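PDB 1VR8: GTP binding regulator from Thermotoga maritima, which is of unknown function but folds like the Ran-binding protein Mog1p, and so may act as a regulator of a GTP-binding protein. Local coordinates for residues Val45-Lys50 with Leu117-Gly122; Ala22-Glu27 with Tyr31-Val36; Lys107-Trp112 with Glu128-Val133. All blocks are in the same frame, centred on the assembly; numbering follows the deposited sequence.

Contact 1 of 3, residues Val45-Lys50 with Leu117-Gly122; sequences VEMKGK and LFIVEG
L117 meets the tip of selenomethionine M47 with one branch: CD2 lies 3.9 Å from M47 CE, and L117 CG is close behind at 4.0 Å from the same methyl. The two side chains run at a slant to each other. M47, whose backbone pairs with D40, reaches this far because its chain is fully extended, CG anti to the backbone N (chi1 -178°), which carries SE and CE straight off the strand. F118 next in line turns its CB away from M47, and its ring joins the rings of W111 and Y137 instead. This alternation splits 117-122 between the two faces of the antiparallel sheet, the core of the Mog1p-like fold: L117 and I119 lie on the face packed by helix 71-79, F118 and V120 on the one facing helix 126-138. I119 comes up alongside M47, the two side chains passing in opposite directions. Its CD1 is 3.9 Å from M47 SE and 4.0 Å from M47 CE, so selenium and methyl both rest against one methyl. L117 also touches I74 and W75, and I119 touches L78 of helix 71-79; the selenoether end of M47 is buried. Past I119, E121 turns to polar work, its carboxylate oxygens bonded to Y42 OH and Y64 OH.

Contact 2 of 3, residues Ala22-Glu27 with Tyr31-Val36; sequences AIFVLE and YRLSDV
The guanidinium of R32 carries E27 OE2 over the centre of one face, 3.0 Å above the plane, and the carboxylate is tilted from it by 21°. OE2 is also 3.0 Å from R32 NH2, but no N-H points at it, so this salt bridge works by charge alone. Two bends in the R32 chain, at chi2 and chi3, fold the group back over E27, while NH1 bonds to T28 O. L33 CD2 lies at the edge of the F24 ring, 3.6 Å from F24 CD1, and V36 CG2 approaches obliquely. Behind it I23 CG2 meets the other L33 methyl, CD1, at 4.2 Å, closing an apolar patch between helix 19-24 and strand 32-39. E27, last residue of a type I turn from F24, extends with CG anti to the backbone N (chi1 -172°) and sets OE2 2.9 Å from L33 N. That bond is fairly straight, 158° at the hydrogen, and arrives from well above the carboxylate plane. E27 CG lies 3.3 Å from Y31 O, against the backbone. The Y31 ring leaves for helix 126-138, stacked on H132 and edge-to-face with F129. An alanine in place of E27 would probably leave L33 N and the R32 charge without their shared mate, and the arginine held on this side mainly by its bond to T28 O. One carboxylate oxygen thus joins the turn after helix 19-24 to the strand by serving an amide and a cation at once, a double duty likely to keep it in the charged form.

Contact 3 of 3, residues Lys107-Trp112 with Glu128-Val133; sequences KIVAWW and EFVKHV
Aliphatic packing comes first: V109 CB faces V130 CG2 at 4.1 Å, where the two backbones are also nearest, their CA atoms 7.9 Å apart. V130 sends its two methyls to different partners, CG2 to V109 and CG1 to the W111 ring. Aromatic contacts make up the rest. V133 CG1 lies in the plane of the indole at its edge, 3.9 Å from W111 CZ2, a methyl against the rim of the six-membered ring. V130 CG1 comes in obliquely near W111 CZ3 at 4.3 Å. V130 and V133 are three residues apart, so they stand on one side of the helix and both reach the six-membered ring of W111. The tryptophan ring gets there because its CG sits between the backbone N and the carbonyl carbon (chi1 71°), the long six-membered end then reaching out toward the helix.

This is a helix laid on a sheet: 128-133 runs 10.4 Å from the axis of 107-112 and points nearly the same way, at 23°. In the Mog1p-like fold, strand 106-113, its hairpin mate 116-122 and helix 126-138 follow one another in the chain, and the helix folds back over the face from which V109 and W111 project. V120 of strand 116-122 also touches V130 and F129. Y134 of helix 126-138 lies edge-to-face with W111. No hydrogen bond crosses between strand and helix; W111 NE1 donates instead to H11 O, which satisfies the buried indole nitrogen and is likely to limit rotation of the ring.

Along the chain contact 2 closes before either of the others opens, whereas the segments of contacts 1 and 3 alternate. All three reach one antiparallel sheet. Contacts 1 and 3, with centres about 11 Å apart, join directly, since 117-122 and 107-112 are neighbouring strands, V120 N probably bonded to V109 O at 2.8 Å; they use opposite faces, toward helix 71-79 and helix 126-138. Contact 2 lies about 15 Å from contact 1, where K50 touches I23 and V36, and about 14 Å from contact 3, which it meets through H132 NE2 and L26 O, 2.8 Å apart. Helix 19-24, strands 32-39, 45-56, 106-113 and 116-122, and helix 126-138 are thereby tied into one compact domain.

Contact 1 of 3, residues Val45-Lys50 with Leu117-Gly122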
ATOM      1  N   VAL A  45      -3.841  13.486   6.385  1.00 28.63           N
ATOM      2  CA  VAL A  45      -2.898  12.740   7.198  1.00 25.32           C
ATOM      3  C   VAL A  45      -1.471  12.888   6.684  1.00 25.68           C
ATOM      4  O   VAL A  45      -1.213  12.597   5.538  1.00 24.91           O
ATOM      5  CB  VAL A  45      -3.307  11.274   7.277  1.00 26.97           C
ATOM      6  CG1 VAL A  45      -2.262  10.478   8.038  1.00 26.90           C
ATOM      7  CG2 VAL A  45      -4.678  11.173   8.004  1.00 28.47           C
ATOM      8  N   GLU A  46      -0.559  13.335   7.542  1.00 23.70           N
ATOM      9  CA  GLU A  46       0.824  13.521   7.157  1.00 28.89           C
ATOM     10  C   GLU A  46       1.431  12.167   6.844  1.00 27.26           C
ATOM     11  O   GLU A  46       1.292  11.210   7.607  1.00 25.22           O
ATOM     12  CB  GLU A  46       1.596  14.213   8.288  1.00 31.44           C
ATOM     13  CG  GLU A  46       3.114  14.303   8.068  1.00 37.57           C
ATOM     14  CD  GLU A  46       3.833  15.236   9.066  1.00 39.61           C
ATOM     15  OE1 GLU A  46       3.279  15.554  10.159  1.00 49.45           O
ATOM     16  OE2 GLU A  46       4.964  15.664   8.741  1.00 48.43           O
HETATM   17  N   MSE A  47       2.087  12.076   5.692  1.00 26.61           N
HETATM   18  CA  MSE A  47       2.621  10.826   5.204  1.00 24.65           C
HETATM   19  C   MSE A  47       3.616  11.144   4.101  1.00 24.06           C
HETATM   20  O   MSE A  47       3.232  11.364   2.958  1.00 25.48           O
HETATM   21  CB  MSE A  47       1.518   9.928   4.617  1.00 24.81           C
HETATM   22  CG  MSE A  47       2.013   8.581   4.137  1.00 28.44           C
HETATM   23 SE   MSE A  47       0.497   7.583   3.330  1.00 34.18          SE
HETATM   24  CE  MSE A  47       1.376   5.959   2.499  1.00 29.31           C
ATOM     25  N   LYS A  48       4.885  11.163   4.452  1.00 24.11           N
ATOM     26  CA  LYS A  48       5.908  11.527   3.492  1.00 26.57           C
ATOM     27  C   LYS A  48       6.320  10.266   2.732  1.00 26.29           C
ATOM     28  O   LYS A  48       6.922   9.349   3.274  1.00 30.90           O
ATOM     29  CB  LYS A  48       7.053  12.246   4.194  1.00 29.83           C
ATOM     30  CG  LYS A  48       6.603  13.654   4.698  1.00 32.88           C
ATOM     31  CD  LYS A  48       7.740  14.495   5.238  1.00 33.66           C
ATOM     32  CE  LYS A  48       7.288  15.883   5.738  1.00 35.11           C
ATOM     33  N   GLY A  49       5.936  10.216   1.467  1.00 23.55           N
ATOM     34  CA  GLY A  49       6.085   9.032   0.649  1.00 24.97           C
ATOM     35  C   GLY A  49       5.952   9.345  -0.835  1.00 22.01           C
ATOM     36  O   GLY A  49       6.338  10.429  -1.290  1.00 21.03           O
ATOM     37  N   LYS A  50       5.425   8.372  -1.571  1.00 22.47           N
ATOM     38  CA  LYS A  50       5.134   8.520  -2.988  1.00 23.81           C
ATOM     39  C   LYS A  50       3.827   7.854  -3.300  1.00 22.79           C
ATOM     40  O   LYS A  50       3.382   6.937  -2.594  1.00 23.45           O
ATOM     41  CB  LYS A  50       6.251   7.936  -3.862  1.00 24.45           C
ATOM     42  CG  LYS A  50       7.534   8.655  -3.666  1.00 27.05           C
ATOM     43  CD  LYS A  50       8.573   8.302  -4.717  1.00 29.36           C
ATOM     44  CE  LYS A  50       9.885   8.998  -4.398  1.00 32.42           C
ATOM     45  NZ  LYS A  50      10.855   8.779  -5.493  1.00 32.33           N
ATOM     46  N   LEU A 117       4.296   1.131   5.010  1.00 21.88           N
ATOM     47  CA  LEU A 117       2.854   1.362   4.959  1.00 21.06           C
ATOM     48  C   LEU A 117       2.474   1.490   3.493  1.00 22.39           C
ATOM     49  O   LEU A 117       3.099   2.255   2.766  1.00 21.71           O
ATOM     50  CB  LEU A 117       2.495   2.625   5.716  1.00 23.15           C
ATOM     51  CG  LEU A 117       1.138   3.274   5.421  1.00 25.00           C
ATOM     52  CD1 LEU A 117      -0.011   2.395   5.786  1.00 27.66           C
ATOM     53  CD2 LEU A 117       1.083   4.594   6.168  1.00 26.92           C
ATOM     54  N   PHE A 118       1.455   0.746   3.080  1.00 21.58           N
ATOM     55  CA  PHE A 118       0.912   0.797   1.700  1.00 22.47           C
ATOM     56  C   PHE A 118      -0.554   1.134   1.727  1.00 23.91           C
ATOM     57  O   PHE A 118      -1.276   0.674   2.621  1.00 22.22           O
ATOM     58  CB  PHE A 118       1.088  -0.569   1.024  1.00 23.13           C
ATOM     59  CG  PHE A 118       2.537  -0.940   0.796  1.00 23.44           C
ATOM     60  CD1 PHE A 118       3.217  -0.429  -0.301  1.00 26.57           C
ATOM     61  CD2 PHE A 118       3.219  -1.711   1.692  1.00 25.10           C
ATOM     62  CE1 PHE A 118       4.535  -0.722  -0.511  1.00 27.26           C
ATOM     63  CE2 PHE A 118       4.567  -1.998   1.502  1.00 25.68           C
ATOM     64  CZ  PHE A 118       5.215  -1.502   0.397  1.00 25.70           C
ATOM     65  N   ILE A 119      -1.007   1.892   0.734  1.00 23.72           N
ATOM     66  CA  ILE A 119      -2.419   2.087   0.499  1.00 23.83           C
ATOM     67  C   ILE A 119      -2.641   1.812  -0.986  1.00 24.41           C
ATOM     68  O   ILE A 119      -1.922   2.363  -1.854  1.00 24.50           O
ATOM     69  CB  ILE A 119      -2.895   3.521   0.796  1.00 24.12           C
ATOM     70  CG1 ILE A 119      -2.478   3.978   2.215  1.00 24.94           C
ATOM     71  CG2 ILE A 119      -4.422   3.576   0.607  1.00 25.32           C
ATOM     72  CD1 ILE A 119      -2.594   5.464   2.412  1.00 26.66           C
ATOM     73  N   VAL A 120      -3.619   0.974  -1.288  1.00 22.63           N
ATOM     74  CA  VAL A 120      -4.042   0.774  -2.661  1.00 22.78           C
ATOM     75  C   VAL A 120      -5.478   1.262  -2.806  1.00 23.32           C
ATOM     76  O   VAL A 120      -6.359   0.898  -2.012  1.00 21.97           O
ATOM     77  CB  VAL A 120      -3.954  -0.698  -3.061  1.00 24.14           C
ATOM     78  CG1 VAL A 120      -4.473  -0.930  -4.488  1.00 26.21           C
ATOM     79  CG2 VAL A 120      -2.552  -1.157  -2.980  1.00 24.98           C
ATOM     80  N   GLU A 121      -5.723   2.088  -3.808  1.00 24.39           N
ATOM     81  CA  GLU A 121      -7.064   2.594  -4.049  1.00 25.09           C
ATOM     82  C   GLU A 121      -7.409   2.624  -5.514  1.00 23.27           C
ATOM     83  O   GLU A 121      -6.551   2.792  -6.375  1.00 23.02           O
ATOM     84  CB  GLU A 121      -7.302   3.954  -3.383  1.00 28.92           C
ATOM     85  CG  GLU A 121      -6.493   5.066  -3.849  1.00 34.68           C
ATOM     86  CD  GLU A 121      -6.900   6.446  -3.250  1.00 36.48           C
ATOM     87  OE1 GLU A 121      -7.420   6.464  -2.108  1.00 38.53           O
ATOM     88  OE2 GLU A 121      -6.629   7.481  -3.947  1.00 36.46           O
ATOM     89  N   GLY A 122      -8.687   2.448  -5.803  1.00 23.36           N
ATOM     90  CA  GLY A 122      -9.133   2.513  -7.192  1.00 24.53           C
ATOM     91  C   GLY A 122     -10.587   2.123  -7.308  1.00 22.62           C
ATOM     92  O   GLY A 122     -11.153   1.515  -6.398  1.00 22.87           O
TER

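Contact 2 of 3, residues Ala22-Glu27 with Tyr31-Val36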
ATOM      1  N   ALA A  22      10.567  -0.495  -4.459  1.00 25.96           N
ATOM      2  CA  ALA A  22       9.316  -1.102  -4.031  1.00 25.76           C
ATOM      3  C   ALA A  22       8.141  -0.784  -4.984  1.00 25.60           C
ATOM      4  O   ALA A  22       7.238  -1.582  -5.126  1.00 25.90           O
ATOM      5  CB  ALA A  22       8.971  -0.679  -2.663  1.00 26.78           C
ATOM      6  N   ILE A  23       8.172   0.370  -5.632  1.00 20.85           N
ATOM      7  CA  ILE A  23       7.186   0.686  -6.673  1.00 22.34           C
ATOM      8  C   ILE A  23       7.538   0.022  -7.996  1.00 22.08           C
ATOM      9  O   ILE A  23       6.714  -0.675  -8.640  1.00 23.17           O
ATOM     10  CB  ILE A  23       7.109   2.213  -6.867  1.00 23.20           C
ATOM     11  CG1 ILE A  23       6.544   2.884  -5.601  1.00 24.84           C
ATOM     12  CG2 ILE A  23       6.288   2.573  -8.086  1.00 26.09           C
ATOM     13  CD1 ILE A  23       6.710   4.335  -5.561  1.00 25.20           C
ATOM     14  N   PHE A  24       8.773   0.237  -8.430  1.00 24.60           N
ATOM     15  CA  PHE A  24       9.159  -0.165  -9.781  1.00 24.51           C
ATOM     16  C   PHE A  24       9.150  -1.671  -9.973  1.00 24.26           C
ATOM     17  O   PHE A  24       8.858  -2.161 -11.059  1.00 24.09           O
ATOM     18  CB  PHE A  24      10.531   0.397 -10.144  1.00 25.48           C
ATOM     19  CG  PHE A  24      10.588   1.915 -10.174  1.00 27.58           C
ATOM     20  CD1 PHE A  24       9.705   2.641 -10.941  1.00 29.00           C
ATOM     21  CD2 PHE A  24      11.563   2.600  -9.462  1.00 31.49           C
ATOM     22  CE1 PHE A  24       9.736   4.029 -10.971  1.00 28.34           C
ATOM     23  CE2 PHE A  24      11.609   4.020  -9.488  1.00 31.58           C
ATOM     24  CZ  PHE A  24      10.695   4.715 -10.245  1.00 31.06           C
ATOM     25  N   VAL A  25       9.405  -2.427  -8.905  1.00 23.34           N
ATOM     26  CA  VAL A  25       9.403  -3.883  -9.010  1.00 19.83           C
ATOM     27  C   VAL A  25       8.001  -4.475  -9.280  1.00 23.25           C
ATOM     28  O   VAL A  25       7.851  -5.620  -9.679  1.00 24.19           O
ATOM     29  CB  VAL A  25      10.046  -4.491  -7.725  1.00 24.44           C
ATOM     30  CG1 VAL A  25       9.102  -4.414  -6.584  1.00 19.66           C
ATOM     31  CG2 VAL A  25      10.540  -5.874  -7.960  1.00 28.09           C
ATOM     32  N   LEU A  26       6.962  -3.664  -9.077  1.00 23.23           N
ATOM     33  CA  LEU A  26       5.586  -4.142  -9.274  1.00 21.90           C
ATOM     34  C   LEU A  26       5.119  -4.103 -10.721  1.00 23.03           C
ATOM     35  O   LEU A  26       4.073  -4.656 -11.051  1.00 21.70           O
ATOM     36  CB  LEU A  26       4.621  -3.313  -8.437  1.00 24.11           C
ATOM     37  CG  LEU A  26       4.912  -3.380  -6.952  1.00 24.55           C
ATOM     38  CD1 LEU A  26       4.028  -2.389  -6.237  1.00 26.48           C
ATOM     39  CD2 LEU A  26       4.694  -4.795  -6.454  1.00 24.14           C
ATOM     40  N   GLU A  27       5.854  -3.429 -11.592  1.00 22.60           N
ATOM     41  CA  GLU A  27       5.421  -3.278 -12.956  1.00 24.16           C
ATOM     42  C   GLU A  27       5.479  -4.637 -13.689  1.00 25.47           C
ATOM     43  O   GLU A  27       6.393  -5.443 -13.491  1.00 25.17           O
ATOM     44  CB  GLU A  27       6.236  -2.139 -13.642  1.00 27.11           C
ATOM     45  CG  GLU A  27       5.731  -1.791 -14.981  1.00 32.06           C
ATOM     46  CD  GLU A  27       6.300  -0.503 -15.531  1.00 31.49           C
ATOM     47  OE1 GLU A  27       7.471  -0.135 -15.165  1.00 30.46           O
ATOM     48  OE2 GLU A  27       5.592   0.084 -16.369  1.00 29.58           O
ATOM     49  N   TYR A  31       0.418  -4.521 -15.540  1.00 25.91           N
ATOM     50  CA  TYR A  31       0.363  -3.492 -14.496  1.00 25.29           C
ATOM     51  C   TYR A  31       1.404  -2.451 -14.930  1.00 26.11           C
ATOM     52  O   TYR A  31       2.567  -2.574 -14.576  1.00 27.21           O
ATOM     53  CB  TYR A  31       0.758  -4.046 -13.138  1.00 28.35           C
ATOM     54  CG  TYR A  31      -0.206  -5.077 -12.588  1.00 28.29           C
ATOM     55  CD1 TYR A  31      -1.482  -4.720 -12.284  1.00 37.29           C
ATOM     56  CD2 TYR A  31       0.157  -6.410 -12.436  1.00 32.61           C
ATOM     57  CE1 TYR A  31      -2.402  -5.634 -11.818  1.00 36.78           C
ATOM     58  CE2 TYR A  31      -0.786  -7.369 -11.987  1.00 34.40           C
ATOM     59  CZ  TYR A  31      -2.057  -6.941 -11.666  1.00 34.37           C
ATOM     60  OH  TYR A  31      -3.046  -7.779 -11.217  1.00 32.95           O
ATOM     61  N   ARG A  32       0.996  -1.483 -15.734  1.00 24.03           N
ATOM     62  CA  ARG A  32       1.945  -0.572 -16.368  1.00 25.41           C
ATOM     63  C   ARG A  32       2.000   0.697 -15.560  1.00 24.68           C
ATOM     64  O   ARG A  32       0.968   1.315 -15.308  1.00 24.54           O
ATOM     65  CB  ARG A  32       1.519  -0.250 -17.787  1.00 28.53           C
ATOM     66  CG  ARG A  32       1.490  -1.454 -18.741  1.00 36.58           C
ATOM     67  CD  ARG A  32       2.808  -2.230 -18.698  1.00 44.30           C
ATOM     68  NE  ARG A  32       3.974  -1.414 -19.063  1.00 48.36           N
ATOM     69  CZ  ARG A  32       5.250  -1.715 -18.793  1.00 50.82           C
ATOM     70  NH1 ARG A  32       5.581  -2.820 -18.131  1.00 52.97           N
ATOM     71  NH2 ARG A  32       6.221  -0.884 -19.189  1.00 53.85           N
ATOM     72  N   LEU A  33       3.201   1.113 -15.171  1.00 23.12           N
ATOM     73  CA  LEU A  33       3.344   2.337 -14.401  1.00 22.67           C
ATOM     74  C   LEU A  33       3.090   3.544 -15.311  1.00 23.90           C
ATOM     75  O   LEU A  33       3.658   3.653 -16.402  1.00 23.61           O
ATOM     76  CB  LEU A  33       4.773   2.379 -13.848  1.00 23.11           C
ATOM     77  CG  LEU A  33       5.100   3.449 -12.853  1.00 27.60           C
ATOM     78  CD1 LEU A  33       4.217   3.304 -11.623  1.00 26.14           C
ATOM     79  CD2 LEU A  33       6.595   3.349 -12.501  1.00 26.26           C
ATOM     80  N   SER A  34       2.191   4.436 -14.894  1.00 21.23           N
ATOM     81  CA  SER A  34       1.894   5.599 -15.665  1.00 22.02           C
ATOM     82  C   SER A  34       2.246   6.925 -14.997  1.00 20.71           C
ATOM     83  O   SER A  34       2.329   7.944 -15.682  1.00 22.67           O
ATOM     84  CB  SER A  34       0.429   5.582 -16.081  1.00 23.97           C
ATOM     85  OG  SER A  34      -0.398   5.765 -14.980  1.00 27.26           O
ATOM     86  N   ASP A  35       2.461   6.916 -13.674  1.00 20.40           N
ATOM     87  CA  ASP A  35       2.761   8.124 -12.923  1.00 18.82           C
ATOM     88  C   ASP A  35       3.397   7.781 -11.588  1.00 19.35           C
ATOM     89  O   ASP A  35       3.086   6.772 -10.991  1.00 20.86           O
ATOM     90  CB  ASP A  35       1.473   8.937 -12.740  1.00 21.17           C
ATOM     91  CG  ASP A  35       1.700  10.412 -12.490  1.00 22.82           C
ATOM     92  OD1 ASP A  35       1.977  10.779 -11.325  1.00 23.18           O
ATOM     93  OD2 ASP A  35       1.537  11.224 -13.450  1.00 24.24           O
ATOM     94  N   VAL A  36       4.302   8.649 -11.168  1.00 20.52           N
ATOM     95  CA  VAL A  36       4.941   8.605  -9.853  1.00 20.67           C
ATOM     96  C   VAL A  36       5.077  10.037  -9.361  1.00 19.78           C
ATOM     97  O   VAL A  36       5.528  10.913 -10.106  1.00 19.75           O
ATOM     98  CB  VAL A  36       6.337   7.950  -9.874  1.00 25.83           C
ATOM     99  CG1 VAL A  36       6.927   7.917  -8.472  1.00 24.67           C
ATOM    100  CG2 VAL A  36       6.279   6.552 -10.434  1.00 24.59           C
TER

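Contact 3 of 3, residues Lys107-Trp112 with Glu128-Val133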
ATOM      1  N   LYS A 107     -12.548   1.506  -3.825  1.00 28.31           N
ATOM      2  CA  LYS A 107     -12.070   0.590  -2.787  1.00 24.52           C
ATOM      3  C   LYS A 107     -10.721   1.100  -2.315  1.00 24.02           C
ATOM      4  O   LYS A 107      -9.906   1.558  -3.120  1.00 22.40           O
ATOM      5  CB  LYS A 107     -11.945  -0.836  -3.321  1.00 27.09           C
ATOM      6  CG  LYS A 107     -11.566  -1.860  -2.253  1.00 33.34           C
ATOM      7  CD  LYS A 107     -12.772  -2.231  -1.403  1.00 41.46           C
ATOM      8  CE  LYS A 107     -12.376  -2.659  -0.006  1.00 42.66           C
ATOM      9  N   ILE A 108     -10.477   0.999  -1.015  1.00 23.10           N
ATOM     10  CA  ILE A 108      -9.221   1.388  -0.395  1.00 23.54           C
ATOM     11  C   ILE A 108      -8.790   0.265   0.556  1.00 23.20           C
ATOM     12  O   ILE A 108      -9.559  -0.172   1.420  1.00 23.00           O
ATOM     13  CB  ILE A 108      -9.386   2.672   0.414  1.00 24.93           C
ATOM     14  CG1 ILE A 108      -9.856   3.844  -0.490  1.00 26.65           C
ATOM     15  CG2 ILE A 108      -8.096   3.035   1.110  1.00 27.59           C
ATOM     16  CD1 ILE A 108     -10.387   5.004   0.275  1.00 29.48           C
ATOM     17  N   VAL A 109      -7.565  -0.194   0.370  1.00 22.56           N
ATOM     18  CA  VAL A 109      -6.958  -1.186   1.244  1.00 22.19           C
ATOM     19  C   VAL A 109      -5.610  -0.648   1.738  1.00 24.87           C
ATOM     20  O   VAL A 109      -4.758  -0.233   0.937  1.00 24.09           O
ATOM     21  CB  VAL A 109      -6.765  -2.500   0.489  1.00 21.39           C
ATOM     22  CG1 VAL A 109      -6.074  -3.522   1.345  1.00 24.94           C
ATOM     23  CG2 VAL A 109      -8.097  -3.052  -0.056  1.00 25.01           C
ATOM     24  N   ALA A 110      -5.402  -0.625   3.051  1.00 23.37           N
ATOM     25  CA  ALA A 110      -4.201  -0.011   3.610  1.00 20.56           C
ATOM     26  C   ALA A 110      -3.622  -0.962   4.651  1.00 21.45           C
ATOM     27  O   ALA A 110      -4.367  -1.434   5.514  1.00 22.06           O
ATOM     28  CB  ALA A 110      -4.525   1.308   4.252  1.00 23.96           C
ATOM     29  N   TRP A 111      -2.310  -1.202   4.587  1.00 23.28           N
ATOM     30  CA  TRP A 111      -1.683  -2.093   5.566  1.00 21.61           C
ATOM     31  C   TRP A 111      -0.291  -1.604   5.926  1.00 22.78           C
ATOM     32  O   TRP A 111       0.354  -0.879   5.154  1.00 24.43           O
ATOM     33  CB  TRP A 111      -1.673  -3.547   5.055  1.00 23.88           C
ATOM     34  CG  TRP A 111      -0.741  -3.889   3.925  1.00 22.83           C
ATOM     35  CD1 TRP A 111       0.484  -4.455   4.037  1.00 23.63           C
ATOM     36  CD2 TRP A 111      -0.945  -3.667   2.506  1.00 21.00           C
ATOM     37  NE1 TRP A 111       1.052  -4.607   2.808  1.00 23.57           N
ATOM     38  CE2 TRP A 111       0.202  -4.131   1.849  1.00 25.19           C
ATOM     39  CE3 TRP A 111      -1.967  -3.104   1.747  1.00 24.05           C
ATOM     40  CZ2 TRP A 111       0.331  -4.093   0.467  1.00 23.05           C
ATOM     41  CZ3 TRP A 111      -1.833  -3.059   0.376  1.00 24.73           C
ATOM     42  CH2 TRP A 111      -0.694  -3.541  -0.246  1.00 22.49           C
ATOM     43  N   TRP A 112       0.134  -1.972   7.132  1.00 22.96           N
ATOM     44  CA  TRP A 112       1.458  -1.645   7.623  1.00 21.10           C
ATOM     45  C   TRP A 112       2.065  -2.879   8.285  1.00 20.60           C
ATOM     46  O   TRP A 112       1.349  -3.741   8.817  1.00 20.18           O
ATOM     47  CB  TRP A 112       1.469  -0.436   8.578  1.00 20.67           C
ATOM     48  CG  TRP A 112       1.159  -0.804   9.995  1.00 20.85           C
ATOM     49  CD1 TRP A 112      -0.078  -0.970  10.551  1.00 24.14           C
ATOM     50  CD2 TRP A 112       2.100  -1.190  10.990  1.00 21.45           C
ATOM     51  NE1 TRP A 112       0.039  -1.385  11.836  1.00 20.96           N
ATOM     52  CE2 TRP A 112       1.370  -1.520  12.147  1.00 21.17           C
ATOM     53  CE3 TRP A 112       3.490  -1.233  11.043  1.00 21.71           C
ATOM     54  CZ2 TRP A 112       1.986  -1.922  13.339  1.00 23.15           C
ATOM     55  CZ3 TRP A 112       4.104  -1.629  12.237  1.00 22.72           C
ATOM     56  CH2 TRP A 112       3.351  -1.992  13.357  1.00 22.60           C
ATOM     57  N   GLU A 128      -7.313  -7.383  -6.881  1.00 26.09           N
ATOM     58  CA  GLU A 128      -6.399  -8.058  -7.809  1.00 28.09           C
ATOM     59  C   GLU A 128      -5.004  -7.457  -7.743  1.00 25.15           C
ATOM     60  O   GLU A 128      -4.005  -8.166  -7.719  1.00 24.27           O
ATOM     61  CB  GLU A 128      -6.970  -7.989  -9.218  1.00 28.28           C
ATOM     62  CG  GLU A 128      -8.266  -8.820  -9.431  1.00 31.53           C
ATOM     63  CD  GLU A 128      -9.580  -8.128  -8.999  1.00 37.35           C
ATOM     64  OE1 GLU A 128      -9.593  -6.957  -8.509  1.00 31.12           O
ATOM     65  OE2 GLU A 128     -10.637  -8.797  -9.143  1.00 39.66           O
ATOM     66  N   PHE A 129      -4.934  -6.132  -7.714  1.00 24.29           N
ATOM     67  CA  PHE A 129      -3.644  -5.450  -7.586  1.00 22.26           C
ATOM     68  C   PHE A 129      -2.994  -5.744  -6.238  1.00 24.83           C
ATOM     69  O   PHE A 129      -1.796  -6.011  -6.160  1.00 24.79           O
ATOM     70  CB  PHE A 129      -3.787  -3.949  -7.785  1.00 24.05           C
ATOM     71  CG  PHE A 129      -2.473  -3.261  -7.883  1.00 24.80           C
ATOM     72  CD1 PHE A 129      -1.742  -3.333  -9.052  1.00 29.48           C
ATOM     73  CD2 PHE A 129      -1.948  -2.612  -6.807  1.00 26.04           C
ATOM     74  CE1 PHE A 129      -0.461  -2.743  -9.131  1.00 29.48           C
ATOM     75  CE2 PHE A 129      -0.693  -1.991  -6.887  1.00 27.30           C
ATOM     76  CZ  PHE A 129       0.028  -2.065  -8.057  1.00 29.51           C
ATOM     77  N   VAL A 130      -3.784  -5.714  -5.163  1.00 23.38           N
ATOM     78  CA  VAL A 130      -3.225  -6.007  -3.821  1.00 23.00           C
ATOM     79  C   VAL A 130      -2.622  -7.405  -3.819  1.00 21.58           C
ATOM     80  O   VAL A 130      -1.506  -7.584  -3.337  1.00 23.63           O
ATOM     81  CB  VAL A 130      -4.291  -5.891  -2.723  1.00 23.77           C
ATOM     82  CG1 VAL A 130      -3.773  -6.420  -1.409  1.00 25.29           C
ATOM     83  CG2 VAL A 130      -4.674  -4.410  -2.539  1.00 25.80           C
ATOM     84  N   LYS A 131      -3.321  -8.377  -4.395  1.00 23.64           N
ATOM     85  CA  LYS A 131      -2.829  -9.749  -4.457  1.00 23.91           C
ATOM     86  C   LYS A 131      -1.512  -9.835  -5.237  1.00 26.72           C
ATOM     87  O   LYS A 131      -0.595 -10.559  -4.866  1.00 22.69           O
ATOM     88  CB  LYS A 131      -3.866 -10.685  -5.073  1.00 26.00           C
ATOM     89  CG  LYS A 131      -3.589 -12.146  -4.857  1.00 30.43           C
ATOM     90  CD  LYS A 131      -3.308 -12.481  -3.367  1.00 34.16           C
ATOM     91  CE  LYS A 131      -3.513 -13.980  -3.058  1.00 36.38           C
ATOM     92  NZ  LYS A 131      -3.197 -14.380  -1.638  1.00 33.39           N
ATOM     93  N   HIS A 132      -1.437  -9.082  -6.328  1.00 23.09           N
ATOM     94  CA  HIS A 132      -0.174  -8.940  -7.078  1.00 24.23           C
ATOM     95  C   HIS A 132       0.957  -8.410  -6.179  1.00 21.70           C
ATOM     96  O   HIS A 132       2.053  -8.974  -6.141  1.00 24.21           O
ATOM     97  CB  HIS A 132      -0.367  -8.045  -8.300  1.00 25.10           C
ATOM     98  CG  HIS A 132       0.920  -7.695  -9.000  1.00 23.56           C
ATOM     99  ND1 HIS A 132       1.710  -8.629  -9.630  1.00 23.14           N
ATOM    100  CD2 HIS A 132       1.538  -6.507  -9.171  1.00 22.60           C
ATOM    101  CE1 HIS A 132       2.771  -8.033 -10.149  1.00 24.02           C
ATOM    102  NE2 HIS A 132       2.689  -6.741  -9.892  1.00 22.38           N
ATOM    103  N   VAL A 133       0.699  -7.313  -5.481  1.00 22.94           N
ATOM    104  CA  VAL A 133       1.682  -6.724  -4.587  1.00 25.23           C
ATOM    105  C   VAL A 133       2.120  -7.755  -3.533  1.00 24.47           C
ATOM    106  O   VAL A 133       3.314  -7.950  -3.290  1.00 23.14           O
ATOM    107  CB  VAL A 133       1.133  -5.471  -3.890  1.00 24.16           C
ATOM    108  CG1 VAL A 133       2.101  -4.975  -2.867  1.00 24.85           C
ATOM    109  CG2 VAL A 133       0.791  -4.348  -4.906  1.00 24.97           C
TER